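Local coordinates for protein Blo t 1 allergen (Blomia tropicalis, PDB 5JT8) that is a mite allergen, probably a papain-like cysteine protease, here with a propeptide that is likely inhibitory, at residues F191-Y205 with D217-Q229. Numbering follows the deposited sequence.
Unlike the reference sequence in segment 191-205: R203 (reference Glu).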
ATOM      1  N   PHE A 191       9.655   5.240  -8.217  1.00 30.12           N
ATOM      2  CA  PHE A 191       9.795   4.873  -9.622  1.00 27.74           C
ATOM      3  C   PHE A 191      10.891   5.686 -10.283  1.00 30.39           C
ATOM      4  O   PHE A 191      11.645   5.164 -11.095  1.00 30.97           O
ATOM      5  CB  PHE A 191       8.485   5.081 -10.378  1.00 26.90           C
ATOM      6  CG  PHE A 191       7.443   4.069 -10.059  1.00 25.41           C
ATOM      7  CD1 PHE A 191       7.747   2.708 -10.093  1.00 26.10           C
ATOM      8  CD2 PHE A 191       6.171   4.467  -9.695  1.00 21.72           C
ATOM      9  CE1 PHE A 191       6.788   1.769  -9.787  1.00 25.66           C
ATOM     10  CE2 PHE A 191       5.195   3.533  -9.390  1.00 29.41           C
ATOM     11  CZ  PHE A 191       5.497   2.183  -9.438  1.00 23.62           C
ATOM     12  N   LYS A 192      10.959   6.976  -9.941  1.00 25.55           N
ATOM     13  CA  LYS A 192      12.024   7.853 -10.438  1.00 24.12           C
ATOM     14  C   LYS A 192      13.397   7.232 -10.153  1.00 26.83           C
ATOM     15  O   LYS A 192      14.294   7.222 -11.000  1.00 29.83           O
ATOM     16  CB  LYS A 192      11.913   9.238  -9.792  1.00 36.12           C
ATOM     17  CG  LYS A 192      13.025  10.209 -10.145  1.00 43.19           C
ATOM     18  CD  LYS A 192      12.858  11.554  -9.420  1.00 45.38           C
ATOM     19  CE  LYS A 192      11.584  12.267  -9.867  1.00 44.11           C
ATOM     20  NZ  LYS A 192      11.332  13.499  -9.061  1.00 51.58           N
ATOM     21  N   TYR A 193      13.552   6.712  -8.943  1.00 26.21           N
ATOM     22  CA  TYR A 193      14.791   6.083  -8.538  1.00 30.02           C
ATOM     23  C   TYR A 193      15.012   4.801  -9.348  1.00 27.12           C
ATOM     24  O   TYR A 193      16.131   4.465  -9.725  1.00 28.27           O
ATOM     25  CB  TYR A 193      14.761   5.793  -7.041  1.00 29.98           C
ATOM     26  CG  TYR A 193      16.040   5.212  -6.520  1.00 34.84           C
ATOM     27  CD1 TYR A 193      16.253   3.837  -6.542  1.00 32.61           C
ATOM     28  CD2 TYR A 193      17.042   6.036  -6.004  1.00 34.88           C
ATOM     29  CE1 TYR A 193      17.427   3.294  -6.081  1.00 33.50           C
ATOM     30  CE2 TYR A 193      18.226   5.500  -5.528  1.00 33.16           C
ATOM     31  CZ  TYR A 193      18.409   4.128  -5.563  1.00 33.16           C
ATOM     32  OH  TYR A 193      19.572   3.579  -5.094  1.00 36.12           O
ATOM     33  N   MET A 194      13.928   4.106  -9.640  1.00 25.88           N
ATOM     34  CA  MET A 194      14.006   2.878 -10.411  1.00 30.62           C
ATOM     35  C   MET A 194      14.433   3.149 -11.855  1.00 34.16           C
ATOM     36  O   MET A 194      15.063   2.313 -12.491  1.00 35.20           O
ATOM     37  CB  MET A 194      12.661   2.160 -10.367  1.00 29.17           C
ATOM     38  CG  MET A 194      12.428   1.447  -9.055  1.00 31.40           C
ATOM     39  SD  MET A 194      11.048   0.319  -9.240  1.00 41.30           S
ATOM     40  CE  MET A 194      10.149   0.666  -7.729  1.00 48.07           C
ATOM     41  N   ILE A 195      14.120   4.337 -12.357  1.00 28.84           N
ATOM     42  CA  ILE A 195      14.573   4.741 -13.684  1.00 24.78           C
ATOM     43  C   ILE A 195      16.038   5.123 -13.683  1.00 30.91           C
ATOM     44  O   ILE A 195      16.837   4.599 -14.463  1.00 39.69           O
ATOM     45  CB  ILE A 195      13.750   5.938 -14.218  1.00 32.98           C
ATOM     46  CG1 ILE A 195      12.318   5.505 -14.534  1.00 26.20           C
ATOM     47  CG2 ILE A 195      14.400   6.547 -15.464  1.00 28.90           C
ATOM     48  CD1 ILE A 195      11.366   6.676 -14.632  1.00 33.56           C
ATOM     49  N   ARG A 196      16.403   6.046 -12.804  1.00 27.07           N
ATOM     50  CA  ARG A 196      17.723   6.648 -12.899  1.00 28.60           C
ATOM     51  C   ARG A 196      18.823   5.743 -12.365  1.00 30.86           C
ATOM     52  O   ARG A 196      19.967   5.806 -12.819  1.00 38.24           O
ATOM     53  CB  ARG A 196      17.729   7.985 -12.161  1.00 44.01           C
ATOM     54  CG  ARG A 196      16.755   8.997 -12.748  1.00 48.67           C
ATOM     55  CD  ARG A 196      16.697  10.272 -11.920  1.00 54.09           C
ATOM     56  NE  ARG A 196      15.662  11.181 -12.407  1.00 58.53           N
ATOM     57  CZ  ARG A 196      15.258  12.278 -11.769  1.00 60.81           C
ATOM     58  NH1 ARG A 196      15.799  12.617 -10.602  1.00 66.86           N
ATOM     59  NH2 ARG A 196      14.305  13.033 -12.297  1.00 56.52           N
ATOM     60  N   THR A 197      18.481   4.896 -11.401  1.00 33.15           N
ATOM     61  CA  THR A 197      19.489   4.108 -10.671  1.00 35.42           C
ATOM     62  C   THR A 197      19.195   2.608 -10.727  1.00 34.41           C
ATOM     63  O   THR A 197      20.097   1.796 -10.871  1.00 34.82           O
ATOM     64  CB  THR A 197      19.557   4.545  -9.195  1.00 36.16           C
ATOM     65  OG1 THR A 197      19.819   5.952  -9.130  1.00 38.51           O
ATOM     66  CG2 THR A 197      20.650   3.779  -8.417  1.00 41.21           C
ATOM     67  N   GLY A 198      17.914   2.258 -10.633  1.00 35.74           N
ATOM     68  CA  GLY A 198      17.489   0.872 -10.524  1.00 35.44           C
ATOM     69  C   GLY A 198      17.646   0.312  -9.119  1.00 32.50           C
ATOM     70  O   GLY A 198      18.398   0.847  -8.315  1.00 34.57           O
ATOM     71  N   LEU A 199      16.929  -0.772  -8.821  1.00 33.04           N
ATOM     72  CA  LEU A 199      17.004  -1.412  -7.507  1.00 33.54           C
ATOM     73  C   LEU A 199      17.680  -2.770  -7.579  1.00 32.06           C
ATOM     74  O   LEU A 199      17.448  -3.522  -8.521  1.00 33.50           O
ATOM     75  CB  LEU A 199      15.610  -1.587  -6.901  1.00 29.73           C
ATOM     76  CG  LEU A 199      14.851  -0.332  -6.494  1.00 35.97           C
ATOM     77  CD1 LEU A 199      13.382  -0.688  -6.197  1.00 30.91           C
ATOM     78  CD2 LEU A 199      15.524   0.317  -5.292  1.00 37.15           C
ATOM     79  N   VAL A 200      18.513  -3.087  -6.589  1.00 33.69           N
ATOM     80  CA  VAL A 200      19.053  -4.437  -6.485  1.00 35.26           C
ATOM     81  C   VAL A 200      18.003  -5.303  -5.799  1.00 40.48           C
ATOM     82  O   VAL A 200      17.016  -4.792  -5.261  1.00 33.28           O
ATOM     83  CB  VAL A 200      20.383  -4.507  -5.693  1.00 37.14           C
ATOM     84  CG1 VAL A 200      21.476  -3.704  -6.390  1.00 38.44           C
ATOM     85  CG2 VAL A 200      20.181  -4.054  -4.250  1.00 37.55           C
ATOM     86  N   GLU A 201      18.220  -6.611  -5.805  1.00 36.85           N
ATOM     87  CA  GLU A 201      17.294  -7.518  -5.136  1.00 37.71           C
ATOM     88  C   GLU A 201      17.421  -7.453  -3.623  1.00 37.97           C
ATOM     89  O   GLU A 201      18.464  -7.052  -3.076  1.00 37.35           O
ATOM     90  CB  GLU A 201      17.520  -8.955  -5.593  1.00 45.18           C
ATOM     91  CG  GLU A 201      16.934  -9.299  -6.952  1.00 48.35           C
ATOM     92  CD  GLU A 201      17.546 -10.580  -7.494  1.00 57.53           C
ATOM     93  OE1 GLU A 201      18.753 -10.552  -7.835  1.00 53.83           O
ATOM     94  OE2 GLU A 201      16.835 -11.609  -7.550  1.00 58.30           O
ATOM     95  N   GLU A 202      16.342  -7.863  -2.967  1.00 35.35           N
ATOM     96  CA  GLU A 202      16.277  -8.014  -1.521  1.00 37.01           C
ATOM     97  C   GLU A 202      17.520  -8.655  -0.888  1.00 43.84           C
ATOM     98  O   GLU A 202      18.012  -8.175   0.135  1.00 42.09           O
ATOM     99  CB  GLU A 202      15.025  -8.833  -1.164  1.00 37.81           C
ATOM    100  CG  GLU A 202      14.864  -9.110   0.309  1.00 40.09           C
ATOM    101  CD  GLU A 202      14.536  -7.864   1.102  1.00 36.09           C
ATOM    102  OE1 GLU A 202      14.092  -6.877   0.491  1.00 43.57           O
ATOM    103  OE2 GLU A 202      14.716  -7.878   2.335  1.00 48.81           O
ATOM    104  N   ARG A 203      18.031  -9.725  -1.500  1.00 51.33           N
ATOM    105  CA  ARG A 203      19.218 -10.429  -1.001  1.00 54.79           C
ATOM    106  C   ARG A 203      20.400  -9.508  -0.740  1.00 51.92           C
ATOM    107  O   ARG A 203      21.184  -9.727   0.179  1.00 49.38           O
ATOM    108  CB  ARG A 203      19.702 -11.493  -1.993  1.00 62.49           C
ATOM    109  CG  ARG A 203      18.798 -12.676  -2.272  1.00 70.94           C
ATOM    110  CD  ARG A 203      19.197 -13.281  -3.620  1.00 75.30           C
ATOM    111  NE  ARG A 203      20.658 -13.303  -3.761  1.00 75.98           N
ATOM    112  CZ  ARG A 203      21.325 -12.995  -4.872  1.00 68.25           C
ATOM    113  NH1 ARG A 203      20.673 -12.643  -5.974  1.00 54.53           N
ATOM    114  NH2 ARG A 203      22.655 -13.047  -4.876  1.00 75.90           N
ATOM    115  N   ASN A 204      20.552  -8.510  -1.596  1.00 53.19           N
ATOM    116  CA  ASN A 204      21.743  -7.685  -1.590  1.00 45.83           C
ATOM    117  C   ASN A 204      21.578  -6.418  -0.754  1.00 42.79           C
ATOM    118  O   ASN A 204      22.557  -5.774  -0.402  1.00 45.20           O
ATOM    119  CB  ASN A 204      22.124  -7.334  -3.025  1.00 44.28           C
ATOM    120  CG  ASN A 204      22.684  -8.524  -3.781  1.00 46.63           C
ATOM    121  OD1 ASN A 204      22.154  -8.924  -4.814  1.00 50.12           O
ATOM    122  ND2 ASN A 204      23.755  -9.099  -3.262  1.00 49.73           N
ATOM    123  N   TYR A 205      20.339  -6.063  -0.430  1.00 41.11           N
ATOM    124  CA  TYR A 205      20.090  -4.887   0.399  1.00 43.63           C
ATOM    125  C   TYR A 205      18.828  -5.206   1.197  1.00 39.95           C
ATOM    126  O   TYR A 205      17.736  -4.767   0.828  1.00 38.50           O
ATOM    127  CB  TYR A 205      19.898  -3.619  -0.474  1.00 39.58           C
ATOM    128  CG  TYR A 205      20.040  -2.271   0.237  1.00 43.62           C
ATOM    129  CD1 TYR A 205      19.655  -2.126   1.561  1.00 40.46           C
ATOM    130  CD2 TYR A 205      20.705  -1.198  -0.369  1.00 40.22           C
ATOM    131  CE1 TYR A 205      19.816  -0.931   2.233  1.00 46.00           C
ATOM    132  CE2 TYR A 205      20.865   0.030   0.298  1.00 40.81           C
ATOM    133  CZ  TYR A 205      20.428   0.154   1.603  1.00 47.69           C
ATOM    134  OH  TYR A 205      20.588   1.351   2.287  1.00 51.87           O
ATOM    135  N   ASP A 217      27.194   1.638  -3.168  1.00 86.17           N
ATOM    136  CA  ASP A 217      28.135   0.669  -3.744  1.00 97.65           C
ATOM    137  C   ASP A 217      27.692  -0.759  -3.434  1.00 94.45           C
ATOM    138  O   ASP A 217      28.515  -1.640  -3.156  1.00100.11           O
ATOM    139  CB  ASP A 217      29.586   0.886  -3.264  1.00104.52           C
ATOM    140  CG  ASP A 217      29.764   0.682  -1.768  1.00109.65           C
ATOM    141  OD1 ASP A 217      29.046   1.313  -0.975  1.00111.22           O
ATOM    142  OD2 ASP A 217      30.620  -0.140  -1.383  1.00114.89           O
ATOM    143  N   VAL A 218      26.382  -0.977  -3.473  1.00 81.78           N
ATOM    144  CA  VAL A 218      25.843  -2.325  -3.449  1.00 65.75           C
ATOM    145  C   VAL A 218      25.889  -2.855  -4.860  1.00 53.06           C
ATOM    146  O   VAL A 218      25.341  -2.233  -5.769  1.00 60.44           O
ATOM    147  CB  VAL A 218      24.389  -2.384  -2.949  1.00 57.53           C
ATOM    148  CG1 VAL A 218      23.984  -3.831  -2.702  1.00 57.40           C
ATOM    149  CG2 VAL A 218      24.225  -1.568  -1.695  1.00 55.40           C
ATOM    150  N   GLU A 219      26.531  -3.996  -5.068  1.00 49.85           N
ATOM    151  CA  GLU A 219      26.463  -4.577  -6.390  1.00 61.35           C
ATOM    152  C   GLU A 219      25.356  -5.629  -6.400  1.00 58.66           C
ATOM    153  O   GLU A 219      24.641  -5.827  -5.409  1.00 61.27           O
ATOM    154  CB  GLU A 219      27.810  -5.164  -6.836  1.00 75.31           C
ATOM    155  CG  GLU A 219      27.969  -5.115  -8.368  1.00 82.55           C
ATOM    156  CD  GLU A 219      29.232  -5.770  -8.870  1.00 88.09           C
ATOM    157  OE1 GLU A 219      29.815  -6.578  -8.121  1.00 95.77           O
ATOM    158  OE2 GLU A 219      29.639  -5.479 -10.018  1.00 85.25           O
ATOM    159  N   GLY A 220      25.209  -6.291  -7.532  1.00 47.76           N
ATOM    160  CA  GLY A 220      24.076  -7.156  -7.747  1.00 46.69           C
ATOM    161  C   GLY A 220      23.432  -6.576  -8.970  1.00 45.03           C
ATOM    162  O   GLY A 220      23.657  -5.411  -9.297  1.00 45.75           O
ATOM    163  N   GLN A 221      22.652  -7.380  -9.668  1.00 49.00           N
ATOM    164  CA  GLN A 221      21.958  -6.874 -10.830  1.00 45.47           C
ATOM    165  C   GLN A 221      20.969  -5.789 -10.396  1.00 37.61           C
ATOM    166  O   GLN A 221      20.430  -5.844  -9.288  1.00 37.19           O
ATOM    167  CB  GLN A 221      21.250  -8.011 -11.552  1.00 48.03           C
ATOM    168  CG  GLN A 221      20.615  -7.588 -12.849  1.00 47.75           C
ATOM    169  CD  GLN A 221      20.615  -8.703 -13.850  1.00 55.12           C
ATOM    170  OE1 GLN A 221      21.403  -9.647 -13.740  1.00 60.98           O
ATOM    171  NE2 GLN A 221      19.737  -8.608 -14.842  1.00 56.24           N
ATOM    172  N   ARG A 222      20.744  -4.798 -11.252  1.00 35.09           N
ATOM    173  CA  ARG A 222      19.790  -3.745 -10.933  1.00 40.75           C
ATOM    174  C   ARG A 222      18.617  -3.800 -11.877  1.00 35.13           C
ATOM    175  O   ARG A 222      18.782  -3.965 -13.080  1.00 38.56           O
ATOM    176  CB  ARG A 222      20.454  -2.358 -10.978  1.00 41.19           C
ATOM    177  CG  ARG A 222      21.279  -2.075  -9.740  1.00 43.29           C
ATOM    178  CD  ARG A 222      21.867  -0.678  -9.691  1.00 44.16           C
ATOM    179  NE  ARG A 222      22.672  -0.518  -8.482  1.00 37.68           N
ATOM    180  CZ  ARG A 222      22.236   0.043  -7.356  1.00 43.73           C
ATOM    181  NH1 ARG A 222      21.003   0.530  -7.285  1.00 40.33           N
ATOM    182  NH2 ARG A 222      23.043   0.136  -6.304  1.00 52.67           N
ATOM    183  N   TYR A 223      17.425  -3.661 -11.317  1.00 32.53           N
ATOM    184  CA  TYR A 223      16.201  -3.712 -12.100  1.00 30.08           C
ATOM    185  C   TYR A 223      15.592  -2.322 -12.212  1.00 31.03           C
ATOM    186  O   TYR A 223      15.380  -1.645 -11.208  1.00 31.17           O
ATOM    187  CB  TYR A 223      15.224  -4.701 -11.466  1.00 30.61           C
ATOM    188  CG  TYR A 223      15.794  -6.090 -11.489  1.00 34.90           C
ATOM    189  CD1 TYR A 223      16.681  -6.516 -10.505  1.00 31.32           C
ATOM    190  CD2 TYR A 223      15.496  -6.960 -12.530  1.00 40.06           C
ATOM    191  CE1 TYR A 223      17.235  -7.793 -10.543  1.00 44.23           C
ATOM    192  CE2 TYR A 223      16.038  -8.239 -12.575  1.00 41.55           C
ATOM    193  CZ  TYR A 223      16.909  -8.649 -11.585  1.00 44.16           C
ATOM    194  OH  TYR A 223      17.449  -9.914 -11.639  1.00 47.76           O
ATOM    195  N   HIS A 224      15.323  -1.900 -13.438  1.00 30.90           N
ATOM    196  CA  HIS A 224      14.789  -0.571 -13.683  1.00 25.75           C
ATOM    197  C   HIS A 224      13.349  -0.635 -14.132  1.00 29.61           C
ATOM    198  O   HIS A 224      12.843  -1.697 -14.454  1.00 28.16           O
ATOM    199  CB  HIS A 224      15.603   0.145 -14.762  1.00 34.02           C
ATOM    200  CG  HIS A 224      17.056   0.276 -14.441  1.00 34.54           C
ATOM    201  ND1 HIS A 224      17.608   1.448 -13.967  1.00 43.02           N
ATOM    202  CD2 HIS A 224      18.073  -0.615 -14.525  1.00 31.35           C
ATOM    203  CE1 HIS A 224      18.905   1.273 -13.776  1.00 40.62           C
ATOM    204  NE2 HIS A 224      19.212   0.033 -14.110  1.00 36.08           N
ATOM    205  N   VAL A 225      12.703   0.521 -14.161  1.00 30.21           N
ATOM    206  CA  VAL A 225      11.565   0.736 -15.043  1.00 26.47           C
ATOM    207  C   VAL A 225      12.030   1.859 -15.984  1.00 29.41           C
ATOM    208  O   VAL A 225      13.073   2.444 -15.752  1.00 25.40           O
ATOM    209  CB  VAL A 225      10.288   1.127 -14.284  1.00 26.25           C
ATOM    210  CG1 VAL A 225       9.980   0.114 -13.163  1.00 21.78           C
ATOM    211  CG2 VAL A 225      10.423   2.533 -13.700  1.00 29.36           C
ATOM    212  N   SER A 226      11.293   2.155 -17.041  1.00 25.73           N
ATOM    213  CA  SER A 226      11.720   3.217 -17.945  1.00 31.43           C
ATOM    214  C   SER A 226      10.884   4.485 -17.795  1.00 34.75           C
ATOM    215  O   SER A 226      11.256   5.549 -18.293  1.00 34.86           O
ATOM    216  CB  SER A 226      11.626   2.747 -19.378  1.00 30.35           C
ATOM    217  OG  SER A 226      10.273   2.797 -19.785  1.00 34.28           O
ATOM    218  N   GLY A 227       9.733   4.366 -17.143  1.00 25.83           N
ATOM    219  CA  GLY A 227       8.850   5.510 -16.995  1.00 25.43           C
ATOM    220  C   GLY A 227       7.679   5.205 -16.089  1.00 28.82           C
ATOM    221  O   GLY A 227       7.444   4.053 -15.700  1.00 24.48           O
ATOM    222  N   TYR A 228       6.945   6.251 -15.735  1.00 27.09           N
ATOM    223  CA  TYR A 228       5.748   6.104 -14.926  1.00 25.58           C
ATOM    224  C   TYR A 228       4.830   7.287 -15.186  1.00 27.21           C
ATOM    225  O   TYR A 228       5.278   8.338 -15.639  1.00 26.56           O
ATOM    226  CB  TYR A 228       6.104   6.017 -13.444  1.00 24.16           C
ATOM    227  CG  TYR A 228       6.761   7.268 -12.910  1.00 28.61           C
ATOM    228  CD1 TYR A 228       8.134   7.443 -12.999  1.00 32.57           C
ATOM    229  CD2 TYR A 228       6.007   8.280 -12.317  1.00 27.37           C
ATOM    230  CE1 TYR A 228       8.741   8.584 -12.498  1.00 36.38           C
ATOM    231  CE2 TYR A 228       6.611   9.431 -11.823  1.00 29.42           C
ATOM    232  CZ  TYR A 228       7.966   9.577 -11.917  1.00 37.61           C
ATOM    233  OH  TYR A 228       8.562  10.714 -11.416  1.00 44.89           O
ATOM    234  N   GLN A 229       3.544   7.121 -14.920  1.00 27.60           N
ATOM    235  CA  GLN A 229       2.603   8.218 -15.145  1.00 27.89           C
ATOM    236  C   GLN A 229       1.516   8.204 -14.095  1.00 25.44           C
ATOM    237  O   GLN A 229       0.870   7.186 -13.875  1.00 25.35           O
ATOM    238  CB  GLN A 229       1.981   8.134 -16.544  1.00 23.04           C
ATOM    239  CG  GLN A 229       0.856   9.172 -16.792  1.00 33.47           C
ATOM    240  CD  GLN A 229       1.380  10.603 -16.918  1.00 32.27           C
ATOM    241  OE1 GLN A 229       2.259  10.882 -17.740  1.00 31.51           O
ATOM    242  NE2 GLN A 229       0.841  11.513 -16.101  1.00 23.32           N
TER
HETATM  243  O   HOH W   1      16.199   3.241 -16.667  1.00 43.15           O
HETATM  244  O   HOH W   2      20.193  -7.670  -7.225  1.00 39.46           O
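L199 and Y223 pair in a single antiparallel bridge, where the loop leaving helix 187-196 meets the chain running into strand 227-230. L199 N donates to Y223 O at 3.0 Å, and Y223 N returns a nearly straight bond to L199 O. The R222 side chain, extended from CG to NE, runs beside this pair. Its NH1 donates to G198 O at 2.8 Å. G198 O lies in the guanidinium plane, while NH1 sits above the carbonyl plane, 40° out of it. V200 CG1 covers one face of the guanidinium, and T197 CG2 lies near NH1. Besides G198 O, R222 NH1 has a salt bridge to E164 of helix 162-168, whose carboxylate also hydrogen-bonds Y193 OH.

The pairing lies in the papain-like protease domain, within its helical half. H224 ND1 donates to I195 O near the end of the helix at 3.3 Å, and more weakly to M194 O. G198, which has positive phi, sets its CA over the imidazole face, 3.7 Å from the centroid, in a CH-pi contact.

Further on, the end of helix 187-196 packs on V225 and on the start of strand 227-230. V225 CG2 meets I195 CG1 at 3.6 Å, while I195 CD1 comes to the Y228 ring edge. Y228 CG stands between its backbone N and carbonyl carbon (chi1 63°), which lays CD1 against F191 CB at 3.5 Å. F191 and M194 continue onto helix 139-154. At the other end of the contact, beyond R222, V218 CG2 touches the Y205 ring, and a water joins E201 N to Q221 O.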